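Local coordinates for protein manganese lipoxygenase (Gaeumannomyces graminis, PDB 5FX8) that oxygenates linoleic and alpha-linolenic acids to 11S- and 13R-hydroperoxy fatty acids, using a manganese ion as its catalytic metal, at residues A109-E114 against K143-E148; E117-I122 against N525-V530; A105-T110 against R538-Q543; R584-R589 against A606-V611. One frame throughout, in Å; residues are numbered along the deposited sequence.

How the interactions relate
Three of the four contacts open on the long helix 86-124. In chain order, interaction 3 starts at 105-110, interaction 1 at 109-114, sharing A109 and T110, and interaction 2 at 117-122. Interaction 1 closes first, at loop 143-148, a short return. Interaction 2 closes some 400 residues later at 525-530, so it crosses interaction 1, and it nests inside the loop that interaction 3 closes at 538-543. Helix 526-539 thus lies against helix 86-124 at both ends. S145 O, probably hydrogen-bonded to Q107 and N540, joins interactions 1 and 3. Interaction 4 follows in series, tying the end of helix 566-587 to 606-611; V611 touches E148 of interaction 1.

Interaction 1: A109-E114 against K143-E148; sequences ATAYRE and KESVPE. With NAG (2-acetamido-2-deoxy-beta-D-glucopyranose), chain N; NAG (2-acetamido-2-deoxy-beta-D-glucopyranose), chain K.
A111 and S145 bring their CA atoms to 5.6 Å where helix 86-124 runs past loop 143-148, whose first three residues have helical backbone angles without regular helical bonds. E114 carries the contact. Its chain is extended beyond CG, and its carboxylate grips two successive amides: OE2 takes the N-H of E144 at 3.0 Å through its syn lone pair, and OE1 receives S145 N at 2.7 Å. S145 OG also donates to OE1, over 2.7 Å and on the anti side, both S145 donors arriving from the same face. Glutamate suits the place because its carboxylate can accept two successive N-H groups of the loop. In this helical lipoxygenase domain the bonds fasten a connecting loop to the long helix.

T110 turns CG2 toward the loop, 3.6 Å from E144 CB: chi1 of -58° sets OG1 beside the backbone N, where it bonds back to N106 O, and leaves CG2 anti to that N. The carboxylates of E144 and E114 are 66° apart in plane, and E144 OE1 and E114 OE2 are 3.1 Å apart, two like charges close together. R113 offsets this charge weakly through a long salt bridge, NH1 to E144 OE1, 3.8 Å. N-acetylglucosamine C5 of chain N lies 3.4 Å from R113 NH1, while Y112 carries another sugar over one ring face and packs on Y112 of the second subunit.

Interaction 2: E117-I122 against N525-V530; sequences ETFADI and NERQAV. With NAG (2-acetamido-2-deoxy-beta-D-glucopyranose), chain K.
F119 and R527 meet with their flat groups inclined, ring and guanidinium planes 25° apart. The ring atom CE2 sits over one face of the guanidinium, 4.0 Å above its plane and away from its centre, while CE1 lies 3.6 Å from R527 N. With CG anti to the backbone N (chi1 -172°), the phenyl group reaches across to the first turn of helix 526-539. The axes of 117-122 and 526-530 approach to 9.9 Å, with 151° between their directions, and N525 starts the second helix with a capping box: its OD1 accepts Q528 N, and Q528 OE1 accepts N525 N in return.

V530 packs beside the ring. Its side chain runs roughly perpendicular to that of F119, with CG2 4.0 Å from CD1, and also faces I122 CD1; T118 CG2 adds a looser touch. The first torsion of E526 puts CG 3.6 Å from I122 CG2, and the bend at chi2 then carries the carboxylate off to F128 N. A sugar methyl, C8 of the chain K N-acetylglucosamine, rests on F119 CB at 3.7 Å. No hydrogen bond or salt bridge joins 117-122 to 525-530, so the contact rests on van der Waals packing, including a guanidinium against an aromatic ring.

Interaction 3: A105-T110 against R538-Q543; sequences ANQTAT and RFNRAQ. With NAG (2-acetamido-2-deoxy-beta-D-glucopyranose), chain F.
Q107 forms the tight centre of this contact, its amide pressed into the chain that leaves helix 526-539. The side chain starts anti to the backbone N and bends at chi2 (85°), which points the amide at that chain. OE1 accepts twice: Q543 NE2 comes in the carbonyl plane on a lone pair at 2.9 Å, and A542 N approaches at 3.0 Å almost straight, yet from well above that plane. The amide planes of Q107 and Q543 stand 73° apart. At the other end, Q107 NE2 donates to A537 O and S145 O, so a glutamine, donor and acceptor at once, suits the site. R541 NH1 lies 3.7 Å from Q107 CG. This nitrogen donates to the R538 carbonyl and, separately, to the N540 carbonyl, each in the guanidinium plane, which turns R541 back on its own segment. The R541 side chain approaches that of V618, a manganese ligand, to about 4 Å.

The periphery is looser. T108 CG2 merely touches R538 CD at 3.8 Å, while R538 makes a cation-pi contact with F342. On the glycan side N106 ND2 is covalently joined to an N-acetylglucosamine, and Q543 CG lies 3.2 Å from that sugar's O5. The polar part of the contact is concentrated in the Q107 amide, whose two polar atoms both have partners, whereas the flanks add van der Waals contacts, consistent with a contact fixed at its middle.

Interaction 4: R584-R589 against A606-V611; sequences REIAGR and ALNPAV
I586 packs against N608 and at the same time lays its CG1 over one face of the R589 guanidinium, 3.6 Å above the plane and away from its centre; R589 NH1 carries a salt bridge to D400 and a bond to W604 O. The second flat group is the carboxamide of N608. Its ND2 lies 4.0 Å from A587 CB, and its OD1 accepts A610 N from 36° above the carbonyl plane, which makes an Asx turn. With P609 next in line this is an Asx-Pro turn, closed further by V611 N bonding to N608 O. Proline suits that second position, having no N-H to offer and a phi already fixed near the required value.

Across the contact the CA atoms of I586 and N608 approach to 5.9 Å, where the last turn of helix 566-587 meets the loop that leads toward the C-terminal metal ligand V618. The branched side chain of I586 touches by both arms. CG2 lies 3.8 Å from N608 CB, and CD1, carried forward by an extended chain (chi2 175°), reaches N608 CA at 3.7 Å and P609 CD at 4.2 Å. The side chains of I586 and N608 run antiparallel past one another, without a hydrogen bond between them. S583, one turn back on the same helix, also touches N608 and P609. The L607 side chain packs on D400 and L404 of helix 396-420. The backbone carbonyl O of L607 is 3.8 Å from I586 CD1.

Interaction 1: A109-E114 against K143-E148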
# COMPACT_ATOMS: atom_id res chain seq x y z
N ALA A 109 5.12 -11.07 -7.78
CA ALA A 109 5.51 -11.68 -9.04
C ALA A 109 5.48 -10.67 -10.16
O ALA A 109 6.41 -10.58 -10.97
CB ALA A 109 4.61 -12.86 -9.36
N THR A 110 4.43 -9.85 -10.20
CA THR A 110 4.29 -8.89 -11.28
C THR A 110 5.42 -7.89 -11.26
O THR A 110 6.01 -7.59 -12.30
CB THR A 110 2.95 -8.19 -11.17
OG1 THR A 110 1.92 -9.17 -11.21
CG2 THR A 110 2.78 -7.19 -12.28
N ALA A 111 5.74 -7.39 -10.08
CA ALA A 111 6.78 -6.38 -9.95
C ALA A 111 8.14 -6.92 -10.38
O ALA A 111 8.90 -6.22 -11.05
CB ALA A 111 6.83 -5.88 -8.51
N TYR A 112 8.45 -8.16 -10.02
CA TYR A 112 9.71 -8.75 -10.47
C TYR A 112 9.74 -8.90 -11.98
O TYR A 112 10.74 -8.57 -12.63
CB TYR A 112 9.91 -10.08 -9.77
CG TYR A 112 10.46 -9.92 -8.40
CD1 TYR A 112 11.42 -8.97 -8.14
CD2 TYR A 112 10.02 -10.72 -7.35
CE1 TYR A 112 11.92 -8.81 -6.89
CE2 TYR A 112 10.52 -10.57 -6.10
CZ TYR A 112 11.47 -9.60 -5.87
OH TYR A 112 12.03 -9.42 -4.62
N ARG A 113 8.65 -9.39 -12.56
CA ARG A 113 8.58 -9.50 -14.01
C ARG A 113 8.77 -8.14 -14.70
O ARG A 113 9.62 -7.99 -15.60
CB ARG A 113 7.25 -10.15 -14.38
CG ARG A 113 7.04 -10.40 -15.82
CD ARG A 113 5.57 -10.60 -16.05
NE ARG A 113 5.01 -11.43 -15.00
CZ ARG A 113 3.72 -11.42 -14.67
NH1 ARG A 113 2.88 -10.63 -15.32
NH2 ARG A 113 3.28 -12.22 -13.69
N GLU A 114 8.06 -7.10 -14.25
CA GLU A 114 8.20 -5.79 -14.88
C GLU A 114 9.53 -5.12 -14.55
O GLU A 114 9.97 -4.24 -15.29
CB GLU A 114 7.02 -4.89 -14.48
CG GLU A 114 5.69 -5.56 -14.73
CD GLU A 114 4.49 -4.62 -14.78
OE1 GLU A 114 4.22 -3.94 -13.79
OE2 GLU A 114 3.80 -4.58 -15.81
N LYS A 143 3.30 -1.07 -16.00
CA LYS A 143 1.90 -0.90 -16.32
C LYS A 143 0.99 -1.78 -15.48
O LYS A 143 -0.18 -1.43 -15.28
CB LYS A 143 1.66 -1.21 -17.78
CG LYS A 143 2.06 -0.10 -18.69
CD LYS A 143 2.17 -0.62 -20.11
CE LYS A 143 1.90 0.47 -21.14
NZ LYS A 143 2.04 -0.10 -22.51
N GLU A 144 1.47 -2.94 -15.02
CA GLU A 144 0.62 -3.78 -14.19
C GLU A 144 0.86 -3.55 -12.70
O GLU A 144 -0.09 -3.59 -11.91
CB GLU A 144 0.82 -5.25 -14.55
CG GLU A 144 0.34 -5.66 -15.94
CD GLU A 144 0.91 -7.01 -16.39
OE1 GLU A 144 2.14 -7.12 -16.65
OE2 GLU A 144 0.14 -7.99 -16.49
N SER A 145 2.10 -3.30 -12.31
CA SER A 145 2.45 -3.03 -10.92
C SER A 145 1.91 -1.70 -10.46
O SER A 145 1.49 -1.55 -9.31
CB SER A 145 3.96 -3.04 -10.76
OG SER A 145 4.47 -4.30 -11.08
N VAL A 146 1.98 -0.70 -11.33
CA VAL A 146 1.55 0.64 -11.02
C VAL A 146 0.63 1.12 -12.13
O VAL A 146 1.01 1.96 -12.94
CB VAL A 146 2.76 1.56 -10.85
CG1 VAL A 146 2.33 2.88 -10.31
CG2 VAL A 146 3.76 0.90 -9.92
N PRO A 147 -0.61 0.63 -12.19
CA PRO A 147 -1.44 0.93 -13.36
C PRO A 147 -1.68 2.40 -13.59
O PRO A 147 -1.72 2.83 -14.74
CB PRO A 147 -2.74 0.19 -13.04
CG PRO A 147 -2.39 -0.79 -12.03
CD PRO A 147 -1.33 -0.17 -11.21
N GLU A 148 -1.84 3.19 -12.54
CA GLU A 148 -2.03 4.63 -12.67
C GLU A 148 -0.77 5.37 -13.11
O GLU A 148 -0.84 6.58 -13.35
CB GLU A 148 -2.55 5.19 -11.34
CG GLU A 148 -1.55 5.13 -10.17
CD GLU A 148 -1.59 3.85 -9.26
OE1 GLU A 148 -1.68 2.68 -9.72
OE2 GLU A 148 -1.48 4.04 -8.03
C1 NAG N . 2.75 -11.47 -19.27
C2 NAG N . 1.67 -10.52 -19.84
C3 NAG N . 0.58 -10.26 -18.80
C4 NAG N . 0.04 -11.56 -18.24
C5 NAG N . 1.19 -12.36 -17.65
C6 NAG N . 0.80 -13.72 -17.12
C7 NAG N . 2.40 -8.95 -21.60
C8 NAG N . 3.00 -7.60 -21.87
N2 NAG N . 2.25 -9.27 -20.31
O3 NAG N . -0.47 -9.53 -19.42
O4 NAG N . -0.97 -11.33 -17.26
O5 NAG N . 2.15 -12.61 -18.68
O6 NAG N . 1.92 -14.59 -17.20
O7 NAG N . 2.06 -9.70 -22.50
C1 NAG K . 14.20 -10.29 -11.92
C2 NAG K . 14.81 -9.25 -11.02
C3 NAG K . 15.58 -9.91 -9.89
C4 NAG K . 14.66 -10.87 -9.15
C5 NAG K . 14.09 -11.86 -10.14
C6 NAG K . 13.10 -12.79 -9.52
C7 NAG K . 15.72 -7.06 -11.65
C8 NAG K . 16.64 -6.33 -12.57
N2 NAG K . 15.67 -8.38 -11.80
O3 NAG K . 16.03 -8.94 -8.97
O4 NAG K . 15.38 -11.54 -8.13
O5 NAG K . 13.40 -11.15 -11.17
O6 NAG K . 12.55 -13.61 -10.54
O7 NAG K . 15.06 -6.48 -10.81

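Interaction 2: E117-I122 against N525-V530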
# COMPACT_ATOMS: atom_id res chain seq x y z
N GLU A 117 11.86 -6.74 -17.11
CA GLU A 117 11.67 -6.13 -18.42
C GLU A 117 12.29 -4.74 -18.46
O GLU A 117 13.00 -4.39 -19.42
CB GLU A 117 10.19 -6.07 -18.77
CG GLU A 117 9.51 -7.43 -18.98
CD GLU A 117 7.96 -7.35 -18.90
OE1 GLU A 117 7.43 -6.23 -18.77
OE2 GLU A 117 7.27 -8.40 -18.93
N THR A 118 12.04 -3.94 -17.43
CA THR A 118 12.60 -2.60 -17.38
C THR A 118 14.11 -2.64 -17.52
O THR A 118 14.70 -1.85 -18.27
CB THR A 118 12.20 -1.94 -16.06
OG1 THR A 118 10.78 -1.94 -15.93
CG2 THR A 118 12.72 -0.53 -16.00
N PHE A 119 14.77 -3.55 -16.79
CA PHE A 119 16.22 -3.60 -16.83
C PHE A 119 16.71 -4.04 -18.20
O PHE A 119 17.74 -3.55 -18.69
CB PHE A 119 16.74 -4.54 -15.75
CG PHE A 119 18.24 -4.52 -15.58
CD1 PHE A 119 18.91 -3.35 -15.25
CD2 PHE A 119 18.98 -5.69 -15.72
CE1 PHE A 119 20.28 -3.36 -15.07
CE2 PHE A 119 20.34 -5.69 -15.54
CZ PHE A 119 20.98 -4.51 -15.21
N ALA A 120 16.01 -4.98 -18.83
CA ALA A 120 16.41 -5.37 -20.17
C ALA A 120 16.35 -4.17 -21.11
O ALA A 120 17.27 -3.95 -21.91
CB ALA A 120 15.55 -6.52 -20.67
N ASP A 121 15.31 -3.36 -21.00
CA ASP A 121 15.18 -2.18 -21.85
C ASP A 121 16.30 -1.17 -21.59
O ASP A 121 16.97 -0.71 -22.53
CB ASP A 121 13.82 -1.55 -21.62
CG ASP A 121 13.58 -0.36 -22.50
OD1 ASP A 121 13.26 -0.56 -23.69
OD2 ASP A 121 13.69 0.78 -22.00
N ILE A 122 16.52 -0.80 -20.33
CA ILE A 122 17.56 0.17 -20.02
C ILE A 122 18.90 -0.33 -20.51
O ILE A 122 19.64 0.39 -21.20
CB ILE A 122 17.59 0.45 -18.51
CG1 ILE A 122 16.27 1.09 -18.08
CG2 ILE A 122 18.71 1.34 -18.17
CD1 ILE A 122 16.27 1.47 -16.64
N ASN A 525 23.02 3.06 -9.91
CA ASN A 525 23.23 2.64 -11.29
C ASN A 525 21.97 1.98 -11.82
O ASN A 525 20.95 1.90 -11.14
CB ASN A 525 24.44 1.73 -11.37
CG ASN A 525 24.24 0.44 -10.63
OD1 ASN A 525 23.18 -0.17 -10.69
ND2 ASN A 525 25.26 0.01 -9.93
N GLU A 526 22.02 1.47 -13.04
CA GLU A 526 20.81 0.95 -13.68
C GLU A 526 20.17 -0.16 -12.85
O GLU A 526 18.95 -0.16 -12.65
CB GLU A 526 21.15 0.45 -15.08
CG GLU A 526 21.66 1.53 -16.03
CD GLU A 526 23.09 1.97 -15.77
OE1 GLU A 526 23.78 1.39 -14.91
OE2 GLU A 526 23.53 2.93 -16.44
N ARG A 527 20.97 -1.11 -12.39
CA ARG A 527 20.43 -2.23 -11.64
C ARG A 527 19.87 -1.77 -10.30
O ARG A 527 18.80 -2.22 -9.86
CB ARG A 527 21.53 -3.27 -11.44
CG ARG A 527 21.20 -4.32 -10.44
CD ARG A 527 20.95 -5.62 -11.11
NE ARG A 527 22.19 -6.11 -11.70
CZ ARG A 527 22.31 -7.28 -12.31
NH1 ARG A 527 21.26 -8.09 -12.42
NH2 ARG A 527 23.48 -7.65 -12.80
N GLN A 528 20.58 -0.86 -9.64
CA GLN A 528 20.15 -0.39 -8.34
C GLN A 528 18.88 0.44 -8.46
O GLN A 528 18.00 0.35 -7.59
CB GLN A 528 21.28 0.41 -7.71
CG GLN A 528 22.54 -0.39 -7.57
CD GLN A 528 23.76 0.42 -7.22
OE1 GLN A 528 23.95 1.53 -7.70
NE2 GLN A 528 24.60 -0.15 -6.37
N ALA A 529 18.76 1.22 -9.54
CA ALA A 529 17.59 2.04 -9.79
C ALA A 529 16.37 1.18 -10.08
O ALA A 529 15.27 1.45 -9.57
CB ALA A 529 17.85 2.98 -10.96
N VAL A 530 16.54 0.15 -10.91
CA VAL A 530 15.46 -0.79 -11.13
C VAL A 530 15.08 -1.47 -9.84
O VAL A 530 13.91 -1.80 -9.61
CB VAL A 530 15.85 -1.80 -12.22
CG1 VAL A 530 14.80 -2.83 -12.40
CG2 VAL A 530 16.04 -1.09 -13.51
C1 NAG K . 14.20 -10.29 -11.92
C2 NAG K . 14.81 -9.25 -11.02
C3 NAG K . 15.58 -9.91 -9.89
C4 NAG K . 14.66 -10.87 -9.15
C5 NAG K . 14.09 -11.86 -10.14
C6 NAG K . 13.10 -12.79 -9.52
C7 NAG K . 15.72 -7.06 -11.65
C8 NAG K . 16.64 -6.33 -12.57
N2 NAG K . 15.67 -8.38 -11.80
O3 NAG K . 16.03 -8.94 -8.97
O4 NAG K . 15.38 -11.54 -8.13
O5 NAG K . 13.40 -11.15 -11.17
O6 NAG K . 12.55 -13.61 -10.54
O7 NAG K . 15.06 -6.48 -10.81

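Interaction 3: A105-T110 against R538-Q543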
# COMPACT_ATOMS: atom_id res chain seq x y z
N ALA A 105 1.21 -12.24 -3.31
CA ALA A 105 1.80 -13.04 -4.36
C ALA A 105 1.70 -12.37 -5.72
O ALA A 105 2.70 -12.23 -6.44
CB ALA A 105 1.13 -14.41 -4.37
N ASN A 106 0.50 -11.97 -6.12
CA ASN A 106 0.32 -11.42 -7.46
C ASN A 106 1.16 -10.15 -7.66
O ASN A 106 1.90 -10.03 -8.65
CB ASN A 106 -1.17 -11.19 -7.65
CG ASN A 106 -1.55 -10.70 -9.01
OD1 ASN A 106 -0.73 -10.33 -9.83
ND2 ASN A 106 -2.84 -10.67 -9.24
N GLN A 107 1.10 -9.22 -6.72
CA GLN A 107 1.84 -7.98 -6.90
C GLN A 107 3.36 -8.22 -6.89
O GLN A 107 4.10 -7.58 -7.64
CB GLN A 107 1.42 -6.97 -5.84
CG GLN A 107 2.17 -5.65 -5.89
CD GLN A 107 1.60 -4.64 -6.87
OE1 GLN A 107 0.53 -4.80 -7.40
NE2 GLN A 107 2.34 -3.57 -7.10
N THR A 108 3.84 -9.16 -6.06
CA THR A 108 5.27 -9.41 -6.02
C THR A 108 5.78 -10.00 -7.32
O THR A 108 6.76 -9.52 -7.90
CB THR A 108 5.61 -10.34 -4.87
OG1 THR A 108 5.02 -9.86 -3.67
CG2 THR A 108 7.08 -10.35 -4.67
N ALA A 109 5.12 -11.07 -7.78
CA ALA A 109 5.51 -11.68 -9.04
C ALA A 109 5.48 -10.67 -10.16
O ALA A 109 6.41 -10.58 -10.97
CB ALA A 109 4.61 -12.86 -9.36
N THR A 110 4.43 -9.85 -10.20
CA THR A 110 4.29 -8.89 -11.28
C THR A 110 5.42 -7.89 -11.26
O THR A 110 6.01 -7.59 -12.30
CB THR A 110 2.95 -8.19 -11.17
OG1 THR A 110 1.92 -9.17 -11.21
CG2 THR A 110 2.78 -7.19 -12.28
N ARG A 538 6.62 -2.89 -5.09
CA ARG A 538 6.11 -3.94 -4.25
C ARG A 538 5.38 -3.42 -3.01
O ARG A 538 4.66 -4.19 -2.37
CB ARG A 538 7.24 -4.88 -3.84
CG ARG A 538 7.31 -6.15 -4.69
CD ARG A 538 8.58 -6.89 -4.39
NE ARG A 538 9.73 -6.32 -5.06
CZ ARG A 538 10.92 -6.23 -4.51
NH1 ARG A 538 11.07 -6.67 -3.27
NH2 ARG A 538 11.93 -5.72 -5.17
N PHE A 539 5.55 -2.14 -2.66
CA PHE A 539 4.68 -1.57 -1.61
C PHE A 539 3.28 -1.23 -2.12
O PHE A 539 2.38 -0.98 -1.31
CB PHE A 539 5.31 -0.32 -1.01
CG PHE A 539 6.59 -0.57 -0.25
CD1 PHE A 539 6.96 -1.83 0.13
CD2 PHE A 539 7.41 0.49 0.09
CE1 PHE A 539 8.12 -2.02 0.82
CE2 PHE A 539 8.56 0.29 0.79
CZ PHE A 539 8.90 -0.97 1.16
N ASN A 540 3.07 -1.20 -3.42
CA ASN A 540 1.79 -0.87 -4.02
C ASN A 540 0.96 -2.14 -4.19
O ASN A 540 1.47 -3.26 -4.12
CB ASN A 540 2.01 -0.19 -5.37
CG ASN A 540 0.78 0.53 -5.87
OD1 ASN A 540 0.09 1.20 -5.13
ND2 ASN A 540 0.51 0.39 -7.15
N ARG A 541 -0.35 -1.96 -4.37
CA ARG A 541 -1.29 -3.07 -4.49
C ARG A 541 -2.27 -2.72 -5.60
O ARG A 541 -3.32 -2.14 -5.36
CB ARG A 541 -2.03 -3.34 -3.18
CG ARG A 541 -1.28 -4.15 -2.15
CD ARG A 541 -1.06 -5.60 -2.59
NE ARG A 541 -0.28 -6.36 -1.62
CZ ARG A 541 1.03 -6.22 -1.46
NH1 ARG A 541 1.69 -5.36 -2.19
NH2 ARG A 541 1.67 -6.92 -0.55
N ALA A 542 -1.95 -3.14 -6.81
CA ALA A 542 -2.74 -2.88 -7.99
C ALA A 542 -4.08 -3.61 -8.01
O ALA A 542 -4.94 -3.25 -8.82
CB ALA A 542 -1.92 -3.25 -9.23
N GLN A 543 -4.30 -4.61 -7.17
CA GLN A 543 -5.50 -5.43 -7.25
C GLN A 543 -6.61 -4.99 -6.30
O GLN A 543 -7.67 -5.62 -6.29
CB GLN A 543 -5.19 -6.91 -6.97
CG GLN A 543 -3.85 -7.45 -7.42
CD GLN A 543 -2.71 -6.87 -6.65
OE1 GLN A 543 -2.88 -6.46 -5.51
NE2 GLN A 543 -1.59 -6.74 -7.29
C1 NAG F . -3.38 -10.19 -10.48
C2 NAG F . -4.43 -11.16 -10.98
C3 NAG F . -5.09 -10.63 -12.23
C4 NAG F . -5.65 -9.24 -11.97
C5 NAG F . -4.56 -8.32 -11.44
C6 NAG F . -5.08 -6.97 -11.02
C7 NAG F . -4.12 -13.54 -10.49
C8 NAG F . -3.39 -14.80 -10.86
N2 NAG F . -3.84 -12.47 -11.23
O3 NAG F . -6.13 -11.53 -12.61
O4 NAG F . -6.19 -8.68 -13.16
O5 NAG F . -3.97 -8.91 -10.26
O6 NAG F . -6.13 -7.10 -10.08
O7 NAG F . -4.91 -13.50 -9.56

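Interaction 4: R584-R589 against A606-V611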
# COMPACT_ATOMS: atom_id res chain seq x y z
N ARG A 584 -13.70 10.81 -8.18
CA ARG A 584 -13.77 11.45 -9.49
C ARG A 584 -13.03 12.79 -9.50
O ARG A 584 -12.32 13.09 -10.46
CB ARG A 584 -15.22 11.61 -9.92
CG ARG A 584 -15.83 10.31 -10.33
CD ARG A 584 -17.20 10.47 -10.90
NE ARG A 584 -18.16 10.99 -9.94
CZ ARG A 584 -18.82 10.25 -9.05
NH1 ARG A 584 -18.64 8.94 -8.96
NH2 ARG A 584 -19.67 10.85 -8.24
N GLU A 585 -13.14 13.59 -8.43
CA GLU A 585 -12.37 14.83 -8.39
C GLU A 585 -10.87 14.57 -8.47
O GLU A 585 -10.15 15.28 -9.17
CB GLU A 585 -12.66 15.64 -7.12
CG GLU A 585 -14.07 16.19 -6.99
CD GLU A 585 -14.37 16.72 -5.59
OE1 GLU A 585 -13.45 16.76 -4.74
OE2 GLU A 585 -15.54 17.12 -5.34
N ILE A 586 -10.38 13.56 -7.76
CA ILE A 586 -8.93 13.37 -7.72
C ILE A 586 -8.43 12.77 -9.03
O ILE A 586 -7.46 13.25 -9.61
CB ILE A 586 -8.52 12.53 -6.50
CG1 ILE A 586 -8.84 13.31 -5.24
CG2 ILE A 586 -7.02 12.19 -6.57
CD1 ILE A 586 -8.59 12.56 -4.01
N ALA A 587 -9.08 11.72 -9.52
CA ALA A 587 -8.66 11.13 -10.79
C ALA A 587 -8.80 12.10 -11.96
O ALA A 587 -8.09 11.96 -12.96
CB ALA A 587 -9.46 9.87 -11.09
N GLY A 588 -9.69 13.06 -11.87
CA GLY A 588 -9.72 13.96 -13.00
C GLY A 588 -8.66 15.04 -13.01
O GLY A 588 -8.71 15.91 -13.87
N ARG A 589 -7.70 15.01 -12.09
CA ARG A 589 -6.77 16.13 -11.93
C ARG A 589 -5.81 16.25 -13.10
O ARG A 589 -5.36 15.26 -13.67
CB ARG A 589 -5.97 15.95 -10.66
CG ARG A 589 -6.33 16.90 -9.59
CD ARG A 589 -5.68 16.54 -8.29
NE ARG A 589 -6.60 16.84 -7.22
CZ ARG A 589 -6.51 16.44 -5.97
NH1 ARG A 589 -5.51 15.68 -5.55
NH2 ARG A 589 -7.45 16.80 -5.13
N ALA A 606 -2.53 10.82 -4.00
CA ALA A 606 -2.23 9.78 -3.03
C ALA A 606 -3.40 9.48 -2.12
O ALA A 606 -3.38 8.48 -1.40
CB ALA A 606 -1.06 10.18 -2.17
N LEU A 607 -4.39 10.36 -2.10
CA LEU A 607 -5.51 10.21 -1.21
C LEU A 607 -6.77 9.82 -1.95
O LEU A 607 -7.85 9.92 -1.39
CB LEU A 607 -5.72 11.49 -0.44
CG LEU A 607 -4.89 11.59 0.82
CD1 LEU A 607 -5.08 12.95 1.34
CD2 LEU A 607 -5.39 10.54 1.79
N ASN A 608 -6.64 9.42 -3.22
CA ASN A 608 -7.74 8.91 -4.03
C ASN A 608 -8.36 7.70 -3.35
O ASN A 608 -7.71 6.66 -3.24
CB ASN A 608 -7.25 8.54 -5.43
CG ASN A 608 -8.39 8.21 -6.39
OD1 ASN A 608 -9.49 7.85 -5.99
ND2 ASN A 608 -8.12 8.35 -7.67
N PRO A 609 -9.62 7.80 -2.89
CA PRO A 609 -10.24 6.65 -2.21
C PRO A 609 -10.59 5.52 -3.14
O PRO A 609 -10.90 4.44 -2.67
CB PRO A 609 -11.48 7.26 -1.57
CG PRO A 609 -11.79 8.41 -2.37
CD PRO A 609 -10.53 8.94 -2.94
N ALA A 610 -10.57 5.72 -4.45
CA ALA A 610 -10.84 4.63 -5.36
C ALA A 610 -9.63 3.77 -5.60
O ALA A 610 -9.76 2.68 -6.15
CB ALA A 610 -11.35 5.14 -6.69
N VAL A 611 -8.45 4.24 -5.20
CA VAL A 611 -7.20 3.57 -5.47
C VAL A 611 -6.63 2.95 -4.21
O VAL A 611 -6.02 1.89 -4.25
CB VAL A 611 -6.20 4.57 -6.09
CG1 VAL A 611 -4.86 3.92 -6.31
CG2 VAL A 611 -6.78 5.13 -7.40